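Local coordinates for protein N-acylethanolamine-hydrolyzing acid amidase subunit beta (Caenorhabditis elegans, PDB 6DY3) that probably hydrolyses bioactive fatty acid amides such as N-palmitoylethanolamine to ethanolamine and free fatty acids, as the beta-subunit of an autocatalytically cleaved heterodimer, at residues B[7-12]-B[186-191]; B[64-69]-B[122-127]; B[108-113]-B[135-140]. One frame throughout, in Å; residues are numbered along the deposited sequence.

Contact 1 of 3, residues B[7-12]-B[186-191]; sequences QNSAGQ and GRRNFD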
loop_
_atom_site.group_PDB
_atom_site.type_symbol
_atom_site.label_atom_id
_atom_site.label_comp_id
_atom_site.label_asym_id
_atom_site.label_seq_id
_atom_site.Cartn_x
_atom_site.Cartn_y
_atom_site.Cartn_z
ATOM N N GLN B 7 -15.221 -12.254 -4.420
ATOM C CA GLN B 7 -15.781 -13.326 -3.606
ATOM C C GLN B 7 -16.366 -14.390 -4.526
ATOM O O GLN B 7 -17.261 -14.099 -5.327
ATOM C CB GLN B 7 -16.843 -12.793 -2.644
ATOM C CG GLN B 7 -17.341 -13.845 -1.676
ATOM C CD GLN B 7 -18.345 -13.311 -0.679
ATOM O OE1 GLN B 7 -18.818 -12.180 -0.782
ATOM N NE2 GLN B 7 -18.656 -14.122 0.314
ATOM N N ASN B 8 -15.860 -15.616 -4.415
ATOM C CA ASN B 8 -16.302 -16.678 -5.304
ATOM C C ASN B 8 -17.626 -17.256 -4.810
ATOM O O ASN B 8 -18.201 -16.811 -3.813
ATOM C CB ASN B 8 -15.227 -17.759 -5.424
ATOM C CG ASN B 8 -14.912 -18.428 -4.103
ATOM O OD1 ASN B 8 -15.679 -18.342 -3.145
ATOM N ND2 ASN B 8 -13.780 -19.113 -4.048
ATOM N N SER B 9 -18.114 -18.273 -5.526
ATOM C CA SER B 9 -19.393 -18.881 -5.173
ATOM C C SER B 9 -19.331 -19.536 -3.800
ATOM O O SER B 9 -20.305 -19.491 -3.039
ATOM C CB SER B 9 -19.790 -19.905 -6.236
ATOM O OG SER B 9 -19.890 -19.304 -7.515
ATOM N N ALA B 10 -18.186 -20.125 -3.456
ATOM C CA ALA B 10 -18.016 -20.769 -2.158
ATOM C C ALA B 10 -17.946 -19.776 -1.004
ATOM O O ALA B 10 -17.936 -20.206 0.154
ATOM C CB ALA B 10 -16.753 -21.629 -2.161
ATOM N N GLY B 11 -17.883 -18.474 -1.278
ATOM C CA GLY B 11 -17.807 -17.485 -0.227
ATOM C C GLY B 11 -16.407 -17.031 0.131
ATOM O O GLY B 11 -16.258 -16.172 1.012
ATOM N N GLN B 12 -15.380 -17.580 -0.509
ATOM C CA GLN B 12 -14.012 -17.173 -0.238
ATOM C C GLN B 12 -13.735 -15.817 -0.872
ATOM O O GLN B 12 -14.154 -15.547 -2.001
ATOM C CB GLN B 12 -13.035 -18.220 -0.772
ATOM C CG GLN B 12 -11.604 -18.009 -0.320
ATOM C CD GLN B 12 -10.662 -19.066 -0.850
ATOM O OE1 GLN B 12 -10.540 -19.251 -2.061
ATOM N NE2 GLN B 12 -9.977 -19.758 0.055
ATOM N N GLY B 186 -14.986 -16.078 -14.523
ATOM C CA GLY B 186 -16.258 -16.327 -13.885
ATOM C C GLY B 186 -16.142 -16.476 -12.378
ATOM O O GLY B 186 -15.095 -16.817 -11.827
ATOM N N ARG B 187 -17.271 -16.247 -11.706
ATOM C CA ARG B 187 -17.276 -16.273 -10.250
ATOM C C ARG B 187 -16.982 -17.670 -9.721
ATOM O O ARG B 187 -16.197 -17.828 -8.777
ATOM C CB ARG B 187 -18.626 -15.785 -9.720
ATOM C CG ARG B 187 -18.677 -15.748 -8.200
ATOM C CD ARG B 187 -20.040 -15.386 -7.658
ATOM N NE ARG B 187 -20.031 -15.426 -6.200
ATOM C CZ ARG B 187 -21.101 -15.249 -5.433
ATOM N NH1 ARG B 187 -22.290 -15.019 -5.981
ATOM N NH2 ARG B 187 -20.980 -15.307 -4.113
ATOM N N ARG B 188 -17.598 -18.693 -10.310
ATOM C CA ARG B 188 -17.484 -20.042 -9.773
ATOM C C ARG B 188 -16.054 -20.551 -9.902
ATOM O O ARG B 188 -15.398 -20.363 -10.931
ATOM C CB ARG B 188 -18.452 -20.986 -10.488
ATOM C CG ARG B 188 -18.463 -22.399 -9.911
ATOM C CD ARG B 188 -19.648 -23.229 -10.405
ATOM N NE ARG B 188 -20.933 -22.681 -9.959
ATOM C CZ ARG B 188 -21.853 -22.131 -10.754
ATOM N NH1 ARG B 188 -21.669 -22.046 -12.069
ATOM N NH2 ARG B 188 -22.980 -21.664 -10.228
ATOM N N ASN B 189 -15.572 -21.193 -8.837
ATOM C CA ASN B 189 -14.232 -21.771 -8.778
ATOM C C ASN B 189 -13.131 -20.725 -8.914
ATOM O O ASN B 189 -11.984 -21.069 -9.220
ATOM C CB ASN B 189 -14.049 -22.861 -9.840
ATOM C CG ASN B 189 -14.931 -24.073 -9.592
ATOM O OD1 ASN B 189 -15.401 -24.301 -8.475
ATOM N ND2 ASN B 189 -15.148 -24.863 -10.633
ATOM N N PHE B 190 -13.441 -19.455 -8.677
ATOM C CA PHE B 190 -12.417 -18.421 -8.687
ATOM C C PHE B 190 -11.611 -18.518 -7.399
ATOM O O PHE B 190 -12.168 -18.415 -6.300
ATOM C CB PHE B 190 -13.033 -17.032 -8.827
ATOM C CG PHE B 190 -12.017 -15.950 -9.033
ATOM C CD1 PHE B 190 -11.685 -15.527 -10.309
ATOM C CD2 PHE B 190 -11.384 -15.366 -7.954
ATOM C CE1 PHE B 190 -10.750 -14.540 -10.502
ATOM C CE2 PHE B 190 -10.443 -14.373 -8.143
ATOM C CZ PHE B 190 -10.126 -13.960 -9.418
ATOM N N ASP B 191 -10.307 -18.737 -7.534
ATOM C CA ASP B 191 -9.446 -18.902 -6.374
ATOM C C ASP B 191 -8.218 -18.014 -6.499
ATOM O O ASP B 191 -8.145 -17.162 -7.391
ATOM C CB ASP B 191 -9.035 -20.370 -6.222
ATOM C CG ASP B 191 -8.270 -20.893 -7.426
ATOM O OD1 ASP B 191 -7.467 -21.835 -7.251
ATOM O OD2 ASP B 191 -8.471 -20.369 -8.545
HETATM O O HOH W 1 -16.621 -20.978 -6.019
#

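Contact 2 of 3, residues B[64-69]-B[122-127]; sequences YSVSLN and SYIIVA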
loop_
_atom_site.group_PDB
_atom_site.type_symbol
_atom_site.label_atom_id
_atom_site.label_comp_id
_atom_site.label_asym_id
_atom_site.label_seq_id
_atom_site.Cartn_x
_atom_site.Cartn_y
_atom_site.Cartn_z
ATOM N N TYR B 64 -8.840 -9.529 8.031
ATOM C CA TYR B 64 -9.028 -8.696 6.853
ATOM C C TYR B 64 -7.676 -8.349 6.247
ATOM O O TYR B 64 -6.630 -8.469 6.893
ATOM C CB TYR B 64 -9.784 -7.409 7.189
ATOM C CG TYR B 64 -9.045 -6.506 8.148
ATOM C CD1 TYR B 64 -8.263 -5.458 7.679
ATOM C CD2 TYR B 64 -9.124 -6.696 9.519
ATOM C CE1 TYR B 64 -7.587 -4.626 8.544
ATOM C CE2 TYR B 64 -8.450 -5.867 10.393
ATOM C CZ TYR B 64 -7.684 -4.835 9.900
ATOM O OH TYR B 64 -7.011 -4.009 10.768
ATOM N N SER B 65 -7.722 -7.890 4.999
ATOM C CA SER B 65 -6.554 -7.376 4.307
ATOM C C SER B 65 -6.902 -6.024 3.695
ATOM O O SER B 65 -8.069 -5.711 3.447
ATOM C CB SER B 65 -6.056 -8.356 3.226
ATOM O OG SER B 65 -7.066 -8.634 2.280
ATOM N N VAL B 66 -5.871 -5.212 3.466
ATOM C CA VAL B 66 -6.058 -3.847 2.993
ATOM C C VAL B 66 -4.951 -3.498 2.010
ATOM O O VAL B 66 -3.816 -3.969 2.126
ATOM C CB VAL B 66 -6.092 -2.838 4.160
ATOM C CG1 VAL B 66 -4.812 -2.906 4.954
ATOM C CG2 VAL B 66 -6.322 -1.436 3.635
ATOM N N SER B 67 -5.307 -2.687 1.012
ATOM C CA SER B 67 -4.345 -2.083 0.098
ATOM C C SER B 67 -4.810 -0.675 -0.255
ATOM O O SER B 67 -6.010 -0.413 -0.377
ATOM C CB SER B 67 -4.170 -2.914 -1.186
ATOM O OG SER B 67 -5.321 -2.847 -2.011
ATOM N N LEU B 68 -3.852 0.230 -0.435
ATOM C CA LEU B 68 -4.149 1.624 -0.733
ATOM C C LEU B 68 -3.643 1.980 -2.124
ATOM O O LEU B 68 -2.489 1.702 -2.461
ATOM C CB LEU B 68 -3.520 2.558 0.302
ATOM C CG LEU B 68 -3.837 4.038 0.101
ATOM C CD1 LEU B 68 -4.222 4.690 1.416
ATOM C CD2 LEU B 68 -2.648 4.746 -0.529
ATOM N N ASN B 69 -4.518 2.581 -2.926
ATOM C CA ASN B 69 -4.161 3.135 -4.223
ATOM C C ASN B 69 -4.178 4.655 -4.135
ATOM O O ASN B 69 -5.137 5.244 -3.628
ATOM C CB ASN B 69 -5.130 2.672 -5.313
ATOM C CG ASN B 69 -5.090 1.175 -5.541
ATOM O OD1 ASN B 69 -4.477 0.430 -4.770
ATOM N ND2 ASN B 69 -5.752 0.722 -6.606
ATOM N N SER B 122 -7.473 8.957 -2.107
ATOM C CA SER B 122 -6.943 7.628 -2.364
ATOM C C SER B 122 -8.116 6.660 -2.434
ATOM O O SER B 122 -9.265 7.020 -2.163
ATOM C CB SER B 122 -5.947 7.213 -1.278
ATOM O OG SER B 122 -6.535 7.336 0.003
ATOM N N TYR B 123 -7.809 5.424 -2.808
ATOM C CA TYR B 123 -8.752 4.320 -2.742
ATOM C C TYR B 123 -8.210 3.304 -1.754
ATOM O O TYR B 123 -7.101 2.792 -1.935
ATOM C CB TYR B 123 -8.949 3.666 -4.105
ATOM C CG TYR B 123 -9.604 4.546 -5.143
ATOM C CD1 TYR B 123 -10.948 4.886 -5.046
ATOM C CD2 TYR B 123 -8.886 5.008 -6.242
ATOM C CE1 TYR B 123 -11.553 5.675 -6.003
ATOM C CE2 TYR B 123 -9.486 5.795 -7.204
ATOM C CZ TYR B 123 -10.817 6.125 -7.079
ATOM O OH TYR B 123 -11.413 6.909 -8.039
ATOM N N ILE B 124 -8.997 3.001 -0.728
ATOM C CA ILE B 124 -8.655 1.983 0.257
ATOM C C ILE B 124 -9.530 0.771 -0.030
ATOM O O ILE B 124 -10.763 0.851 0.046
ATOM C CB ILE B 124 -8.851 2.492 1.694
ATOM C CG1 ILE B 124 -7.969 3.721 1.934
ATOM C CG2 ILE B 124 -8.523 1.391 2.690
ATOM C CD1 ILE B 124 -8.182 4.396 3.266
ATOM N N ILE B 125 -8.894 -0.345 -0.366
ATOM C CA ILE B 125 -9.582 -1.584 -0.711
ATOM C C ILE B 125 -9.406 -2.545 0.453
ATOM O O ILE B 125 -8.274 -2.855 0.844
ATOM C CB ILE B 125 -9.043 -2.187 -2.018
ATOM C CG1 ILE B 125 -9.348 -1.266 -3.207
ATOM C CG2 ILE B 125 -9.626 -3.570 -2.257
ATOM C CD1 ILE B 125 -8.326 -0.170 -3.437
ATOM N N VAL B 126 -10.520 -3.026 0.994
ATOM C CA VAL B 126 -10.517 -3.880 2.172
ATOM C C VAL B 126 -11.246 -5.173 1.835
ATOM O O VAL B 126 -12.308 -5.153 1.201
ATOM C CB VAL B 126 -11.176 -3.180 3.381
ATOM C CG1 VAL B 126 -10.914 -3.964 4.664
ATOM C CG2 VAL B 126 -10.683 -1.746 3.512
ATOM N N ALA B 127 -10.675 -6.296 2.266
ATOM C CA ALA B 127 -11.247 -7.615 2.043
ATOM C C ALA B 127 -11.433 -8.323 3.377
ATOM O O ALA B 127 -10.568 -8.250 4.255
ATOM C CB ALA B 127 -10.353 -8.450 1.123
#

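Contact 3 of 3, residues B[108-113]-B[135-140]; sequences EAVDAF and VVISRN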
loop_
_atom_site.group_PDB
_atom_site.type_symbol
_atom_site.label_atom_id
_atom_site.label_comp_id
_atom_site.label_asym_id
_atom_site.label_seq_id
_atom_site.Cartn_x
_atom_site.Cartn_y
_atom_site.Cartn_z
ATOM N N GLU B 108 -14.504 -3.251 11.881
ATOM C CA GLU B 108 -13.805 -2.198 12.609
ATOM C C GLU B 108 -12.843 -1.447 11.699
ATOM O O GLU B 108 -12.739 -0.217 11.773
ATOM C CB GLU B 108 -13.059 -2.791 13.804
ATOM C CG GLU B 108 -13.953 -3.160 14.970
ATOM C CD GLU B 108 -13.217 -3.912 16.066
ATOM O OE1 GLU B 108 -12.355 -4.757 15.747
ATOM O OE2 GLU B 108 -13.494 -3.644 17.252
ATOM N N ALA B 109 -12.140 -2.169 10.826
ATOM C CA ALA B 109 -11.190 -1.522 9.930
ATOM C C ALA B 109 -11.901 -0.635 8.915
ATOM O O ALA B 109 -11.434 0.471 8.618
ATOM C CB ALA B 109 -10.341 -2.577 9.221
ATOM N N VAL B 110 -13.031 -1.098 8.372
ATOM C CA VAL B 110 -13.751 -0.311 7.376
ATOM C C VAL B 110 -14.236 1.005 7.973
ATOM O O VAL B 110 -14.171 2.058 7.327
ATOM C CB VAL B 110 -14.918 -1.130 6.792
ATOM C CG1 VAL B 110 -15.779 -0.271 5.866
ATOM C CG2 VAL B 110 -14.392 -2.342 6.038
ATOM N N ASP B 111 -14.727 0.974 9.209
ATOM C CA ASP B 111 -15.196 2.209 9.826
ATOM C C ASP B 111 -14.043 3.167 10.099
ATOM O O ASP B 111 -14.176 4.379 9.895
ATOM C CB ASP B 111 -15.956 1.892 11.115
ATOM C CG ASP B 111 -17.305 1.248 10.848
ATOM O OD1 ASP B 111 -17.897 1.540 9.786
ATOM O OD2 ASP B 111 -17.773 0.452 11.691
ATOM N N ALA B 112 -12.893 2.639 10.527
ATOM C CA ALA B 112 -11.734 3.488 10.781
ATOM C C ALA B 112 -11.299 4.209 9.513
ATOM O O ALA B 112 -10.962 5.398 9.552
ATOM C CB ALA B 112 -10.588 2.652 11.347
ATOM N N PHE B 113 -11.306 3.506 8.380
ATOM C CA PHE B 113 -10.939 4.095 7.099
ATOM C C PHE B 113 -12.004 5.045 6.563
ATOM O O PHE B 113 -11.715 5.802 5.631
ATOM C CB PHE B 113 -10.679 2.992 6.060
ATOM C CG PHE B 113 -9.456 2.145 6.342
ATOM C CD1 PHE B 113 -8.263 2.721 6.742
ATOM C CD2 PHE B 113 -9.508 0.767 6.203
ATOM C CE1 PHE B 113 -7.149 1.946 6.996
ATOM C CE2 PHE B 113 -8.393 -0.013 6.459
ATOM C CZ PHE B 113 -7.214 0.581 6.853
ATOM N N VAL B 135 -14.863 -4.099 0.007
ATOM C CA VAL B 135 -15.291 -2.726 -0.221
ATOM C C VAL B 135 -14.148 -1.911 -0.809
ATOM O O VAL B 135 -12.973 -2.132 -0.502
ATOM C CB VAL B 135 -15.793 -2.067 1.084
ATOM C CG1 VAL B 135 -14.652 -1.930 2.097
ATOM C CG2 VAL B 135 -16.417 -0.713 0.789
ATOM N N VAL B 136 -14.508 -0.964 -1.668
ATOM C CA VAL B 136 -13.611 0.102 -2.091
ATOM C C VAL B 136 -14.028 1.354 -1.341
ATOM O O VAL B 136 -15.188 1.773 -1.423
ATOM C CB VAL B 136 -13.660 0.324 -3.611
ATOM C CG1 VAL B 136 -12.900 1.581 -3.994
ATOM C CG2 VAL B 136 -13.080 -0.874 -4.339
ATOM N N ILE B 137 -13.100 1.931 -0.583
ATOM C CA ILE B 137 -13.340 3.174 0.140
ATOM C C ILE B 137 -12.693 4.305 -0.645
ATOM O O ILE B 137 -11.476 4.308 -0.864
ATOM C CB ILE B 137 -12.791 3.109 1.573
ATOM C CG1 ILE B 137 -13.469 1.972 2.343
ATOM C CG2 ILE B 137 -12.974 4.457 2.279
ATOM C CD1 ILE B 137 -12.872 1.702 3.709
ATOM N N SER B 138 -13.502 5.269 -1.063
ATOM C CA SER B 138 -13.025 6.408 -1.835
ATOM C C SER B 138 -12.823 7.580 -0.886
ATOM O O SER B 138 -13.795 8.171 -0.406
ATOM C CB SER B 138 -14.013 6.768 -2.939
ATOM O OG SER B 138 -14.239 5.652 -3.776
ATOM N N ARG B 139 -11.564 7.909 -0.613
ATOM C CA ARG B 139 -11.237 9.109 0.147
ATOM C C ARG B 139 -11.272 10.286 -0.815
ATOM O O ARG B 139 -10.448 10.373 -1.734
ATOM C CB ARG B 139 -9.869 8.974 0.813
ATOM C CG ARG B 139 -9.776 7.824 1.807
ATOM C CD ARG B 139 -10.816 7.941 2.917
ATOM N NE ARG B 139 -10.875 9.282 3.491
ATOM C CZ ARG B 139 -11.495 9.585 4.624
ATOM N NH1 ARG B 139 -12.109 8.646 5.324
ATOM N NH2 ARG B 139 -11.493 10.833 5.061
ATOM N N ASN B 140 -12.220 11.191 -0.607
ATOM C CA ASN B 140 -12.442 12.302 -1.519
ATOM C C ASN B 140 -11.726 13.546 -1.018
ATOM O O ASN B 140 -11.221 13.598 0.105
ATOM C CB ASN B 140 -13.941 12.579 -1.676
ATOM C CG ASN B 140 -14.706 11.379 -2.194
ATOM O OD1 ASN B 140 -14.269 10.707 -3.126
ATOM N ND2 ASN B 140 -15.852 11.097 -1.582
#

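Contact 1 of 3, residues B[7-12]-B[186-191]
Asn-8 faces Arg-187 and Ser-9 faces Arg-188, each pair with CA atoms 5.1 Å apart, where the type I turn Asn-8 to Gly-11 lies against the type II turn Arg-187 to Phe-190. The amide of Asn-8 spans both turns. Its ND2 donates to the carbonyl O of Phe-190 at 2.9 Å, with that oxygen in the amide plane, while its OD1 accepts from the backbone N of Gln-12 at 2.8 Å. Two bonds thus fix the rotation of this buried amide. CG of Asn-8 sits between the backbone N and the carbonyl carbon (chi1 62°), which folds the amide back over its own turn. That turn closes the beta hairpin of strands 2-7 and 13-20, in a sheet of the Ntn-hydrolase fold; the other segment joins helix 173-185 to helix 192-199. From there Arg-187 runs extended beside the hairpin, and its NH2 donates to Asn-8 O at 3.2 Å from above the carbonyl plane, Gly-11 N reaching the same oxygen from the opposite face. NE makes a weak bond to Gln-7 O, also 3.2 Å. Ser-9 OG rests on CA of Arg-188 at 3.4 Å, on the solvent side. A water accepts from Ala-10 N and Asn-189 N, bridging the two turns. The Phe-190 ring leads away to pack on Leu-182 and Leu-185 of helix 173-185.

Contact 2 of 3, residues B[64-69]-B[122-127]
Tyr-64 meets Ala-127 through its backbone, its CA 3.1 Å from Ala-127 O in a CA-H...O contact, as strand 64-69 begins its antiparallel run beside strand 122-127 (164° between their directions). Its ring packs on helices 92-102 and 106-113, and its OH bonds to Gln-103 O in the loop between them. Ser-65 forms a hydrogen-bonded pair with Ala-127 and lays OG 3.5 Å from the Ala-127 CB; the polar partner of that hydroxyl is His-15 ND1. Val-66, on the other face, sets CG2 alongside CG2 of Ile-124 at 3.7 Å, the two side chains pointing the same way. CG2 stands opposite the valine's own N across the CA-CB bond, the position that brings it to this neighbour. These are central strands of the large antiparallel sheet of the Ntn-hydrolase fold: the face with Val-66, Leu-68, Ile-124 and Val-126 packs on helices 92-102 and 106-113, the face with Ser-65, Ser-67 and Asn-69 on strand 13-20 of the second sheet. Ser-67 pairs with Ile-125, whose N reaches Ser-67 O at 2.9 Å in an almost straight bond (177° at the hydrogen). Ser-67 OG lies 3.8 Å from Ile-125 CB and is bonded to Ser-3 OG and His-15 NE2. Leu-68 crosses Ile-124 at a slant, CD1 to CG1 3.9 Å, and also touches Tyr-99 of the alpha-subunit. Asn-69 completes the ladder, its N 2.8 Å from Tyr-123 O. Its amide lies across CD1 of Ile-125, CG to CD1 4.1 Å, while OD1 is hydrogen-bonded to Ser-3 OG and ND2 to Thr-162 O; this fixed amide sits close to Cys-1, probably the catalytic nucleophile, and to Arg-17, which is probably important for activity.

Contact 3 of 3, residues B[108-113]-B[135-140]
Helix 106-113 lies on one face of the large antiparallel sheet of the Ntn-hydrolase fold, and here Val-110 and Phe-113 meet strand 134-139. The short helix and strand segments run nearly in the same direction, 17° apart, with their axes 9.9 Å from each other at closest approach. Side chains from the strand span that spacing, meeting both side chains and backbone oxygens of the helix. Val-110 and Val-135 reach toward each other tip to tip, CG2 of the helix residue 4.0 Å from CG1 of the strand residue. The other branch of Val-110, CG1, passes CD1 of Ile-137 at 4.1 Å. Ile-137 sends CD1 in between Val-110 and Phe-113, within 3.5 Å of Phe-113 CB. CG1 of Ile-137 is anti to the carbonyl carbon (chi1 -60°) and the chain then runs on extended, which carries the terminal methyl up to the helix. The Phe-113 ring leads away from this strand to Ile-124 and Val-126 of strand 122-127 and to helix 92-102, so the residue packs between helix 92-102 and the sheet, within one helical layer of the alpha-beta-beta-alpha sandwich. At Phe-113 O the chemistry turns polar. Arg-139, bent at chi2 and chi3, curls its guanidinium back to the helix, and NH1 donates to Phe-113 O at 2.9 Å with 141° at the hydrogen. The oxygen sits at the guanidinium edge, somewhat tilted from its plane, whereas NH1 stands above the carbonyl plane. NH1 also bonds to Arg-115 O, a second backbone carbonyl nearby. A leucine in its place would probably leave the Phe-113 and Arg-115 carbonyls without this shared donor and the segment around Phe-113 less firmly tied to the strand.

Contacts 2 and 3 belong to the buried core and share one sheet, in which strands 122-127 and 134-139 are neighbours; Ile-124 O and Ile-137 N are 2.7 Å apart, a probable hydrogen bond. Contact 2 is held chiefly by the backbone ladder between strands, contact 3 by aliphatic side chains from helix to strand and one arginine bond to a carbonyl. Tyr-64 touches Ala-109, joining the two again. Contact 1 lies apart, its centre about 20 Å from that of contact 2 and about 24 Å from that of contact 3. Nearer the surface and only partly buried, it joins turns rather than regular elements, through side-chain amide and guanidinium bonds to backbone oxygens and a bridging water.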